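Long-range contact in ethylbenzene dehydrogenase alpha-subunit (PDB 2IVF), which is the alpha-subunit of a molybdenum enzyme of the molybdopterin oxidoreductase family, carrying a molybdenum atom, a pair of pterin guanosine dinucleotides and an iron/sulfur cluster: residues F533-T538 with R953-N958. Sequence-based numbering, arbitrary orientation.
Sequences FMKVVT and RYYFMN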
# COMPACT_ATOMS: atom_id res chain seq x y z
N PHE A 533 -28.75 -22.00 11.23
CA PHE A 533 -29.07 -21.70 9.83
C PHE A 533 -27.80 -21.66 9.01
O PHE A 533 -27.70 -22.25 7.93
CB PHE A 533 -29.80 -20.34 9.74
CG PHE A 533 -30.03 -19.83 8.34
CD1 PHE A 533 -31.20 -20.12 7.66
CD2 PHE A 533 -29.09 -19.02 7.71
CE1 PHE A 533 -31.44 -19.63 6.37
CE2 PHE A 533 -29.32 -18.54 6.41
CZ PHE A 533 -30.50 -18.85 5.75
N MET A 534 -26.81 -20.95 9.52
CA MET A 534 -25.60 -20.77 8.75
C MET A 534 -24.86 -22.08 8.52
O MET A 534 -24.33 -22.32 7.43
CB MET A 534 -24.67 -19.78 9.43
CG MET A 534 -25.13 -18.34 9.30
SD MET A 534 -25.37 -17.80 7.59
CE MET A 534 -23.63 -17.80 7.05
N LYS A 535 -24.83 -22.93 9.54
CA LYS A 535 -24.18 -24.22 9.42
C LYS A 535 -24.79 -25.00 8.27
O LYS A 535 -24.06 -25.53 7.44
CB LYS A 535 -24.27 -25.01 10.74
CG LYS A 535 -23.53 -24.35 11.90
CD LYS A 535 -23.11 -25.32 13.01
CE LYS A 535 -24.25 -25.71 13.93
NZ LYS A 535 -23.77 -26.55 15.09
N VAL A 536 -26.11 -25.02 8.18
CA VAL A 536 -26.80 -25.76 7.13
C VAL A 536 -26.64 -25.15 5.76
O VAL A 536 -26.18 -25.80 4.82
CB VAL A 536 -28.27 -25.88 7.43
CG1 VAL A 536 -28.99 -26.52 6.25
CG2 VAL A 536 -28.46 -26.70 8.72
N VAL A 537 -26.99 -23.89 5.64
CA VAL A 537 -26.93 -23.27 4.33
C VAL A 537 -25.51 -23.32 3.73
O VAL A 537 -25.36 -23.45 2.54
CB VAL A 537 -27.45 -21.83 4.38
CG1 VAL A 537 -28.88 -21.80 5.01
CG2 VAL A 537 -26.48 -20.96 5.16
N THR A 538 -24.46 -23.22 4.55
CA THR A 538 -23.08 -23.17 4.01
C THR A 538 -22.80 -24.44 3.17
O THR A 538 -22.32 -24.41 2.03
CB THR A 538 -22.05 -23.10 5.16
OG1 THR A 538 -22.23 -21.87 5.87
CG2 THR A 538 -20.61 -23.20 4.62
N ARG A 953 -17.15 -25.41 15.52
CA ARG A 953 -18.07 -25.60 14.38
C ARG A 953 -17.60 -24.89 13.14
O ARG A 953 -16.72 -24.03 13.19
CB ARG A 953 -19.47 -25.13 14.71
CG ARG A 953 -19.58 -23.65 14.99
CD ARG A 953 -20.80 -23.30 15.91
NE ARG A 953 -20.59 -22.05 16.68
CZ ARG A 953 -21.40 -21.63 17.65
NH1 ARG A 953 -22.45 -22.34 17.98
NH2 ARG A 953 -21.15 -20.50 18.31
N TYR A 954 -18.20 -25.25 12.01
CA TYR A 954 -17.91 -24.60 10.77
C TYR A 954 -19.19 -24.11 10.11
O TYR A 954 -20.18 -24.85 9.98
CB TYR A 954 -17.16 -25.53 9.79
CG TYR A 954 -17.03 -24.91 8.41
CD1 TYR A 954 -16.25 -23.78 8.21
CD2 TYR A 954 -17.76 -25.39 7.32
CE1 TYR A 954 -16.15 -23.16 6.94
CE2 TYR A 954 -17.64 -24.80 6.06
CZ TYR A 954 -16.87 -23.68 5.88
OH TYR A 954 -16.76 -23.07 4.64
N TYR A 955 -19.16 -22.85 9.71
CA TYR A 955 -20.08 -22.34 8.71
C TYR A 955 -19.24 -21.29 7.97
O TYR A 955 -18.09 -21.05 8.35
CB TYR A 955 -21.34 -21.76 9.34
CG TYR A 955 -21.08 -20.66 10.36
CD1 TYR A 955 -20.92 -19.34 9.96
CD2 TYR A 955 -21.05 -20.93 11.74
CE1 TYR A 955 -20.70 -18.32 10.87
CE2 TYR A 955 -20.81 -19.87 12.67
CZ TYR A 955 -20.65 -18.58 12.23
OH TYR A 955 -20.42 -17.51 13.11
N PHE A 956 -19.80 -20.70 6.93
CA PHE A 956 -19.04 -19.94 5.95
C PHE A 956 -18.16 -18.89 6.64
O PHE A 956 -18.64 -18.13 7.49
CB PHE A 956 -20.00 -19.31 4.94
CG PHE A 956 -19.33 -18.44 3.89
CD1 PHE A 956 -18.20 -18.86 3.21
CD2 PHE A 956 -19.90 -17.22 3.54
CE1 PHE A 956 -17.61 -18.06 2.23
CE2 PHE A 956 -19.31 -16.42 2.55
CZ PHE A 956 -18.17 -16.85 1.91
N MET A 957 -16.88 -18.89 6.26
CA MET A 957 -15.82 -18.03 6.78
C MET A 957 -15.39 -18.27 8.23
O MET A 957 -14.47 -17.60 8.73
CB MET A 957 -16.19 -16.56 6.59
CG MET A 957 -16.53 -16.24 5.15
SD MET A 957 -16.93 -14.50 4.93
CE MET A 957 -18.16 -14.40 6.21
N ASN A 958 -16.03 -19.23 8.89
CA ASN A 958 -15.88 -19.39 10.32
C ASN A 958 -15.63 -20.84 10.69
O ASN A 958 -16.50 -21.66 10.59
CB ASN A 958 -17.14 -18.93 11.04
CG ASN A 958 -17.35 -17.46 10.95
OD1 ASN A 958 -17.04 -16.73 11.90
ND2 ASN A 958 -17.84 -16.99 9.81
O HOH W 1 -23.40 -24.95 17.21
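Met-534 sets its CB against the Tyr-955 ring, 3.8 Å from CG, approaching obliquely. Its chain bends at both chi2 and chi3, and CE ends 4.5 Å from Phe-956 CB, a marginal contact. The next residue, Lys-535, runs its aliphatic part beside the loop backbone and crosses Arg-953 at about a right angle, its CD 4.0 Å from the Arg-953 CB. Lys-535 NZ and Arg-953 NH1 stay 5.3 Å apart and share one water that accepts from both, at the edge of the guanidinium and in its plane, which probably eases their mutual repulsion. Arg-953 NH2 is also held by the carbonyls of Gly-233 and Pro-806.

One turn of helix after Met-534, Thr-538 makes the polar link. With OG1 beside its own backbone N (chi1 -65°), Thr-538 OG1 donates to Met-534 O at 2.7 Å, on the face of that carbonyl opposite the helical N-H of Thr-538. Thr-538 OG1 in turn accepts from Phe-956 N at 2.9 Å, a bent bond of 142°, tying the helix to the second residue of the type II turn from Tyr-955 to Asn-958. The Thr-538 methyl, CG2, lies 3.7 Å from Tyr-954 CE2, and the hydroxyl of that tyrosine bonds Asp-216.

Helix 526-540 is thus docked on the long loop before strand 969-975, far along the chain. Helix 504-520 packs on Phe-533, Val-536 and Val-537, helix 777-781 meets Met-534 and Tyr-955 through Val-777, and helix 217-221 lies against Phe-956 and Met-957.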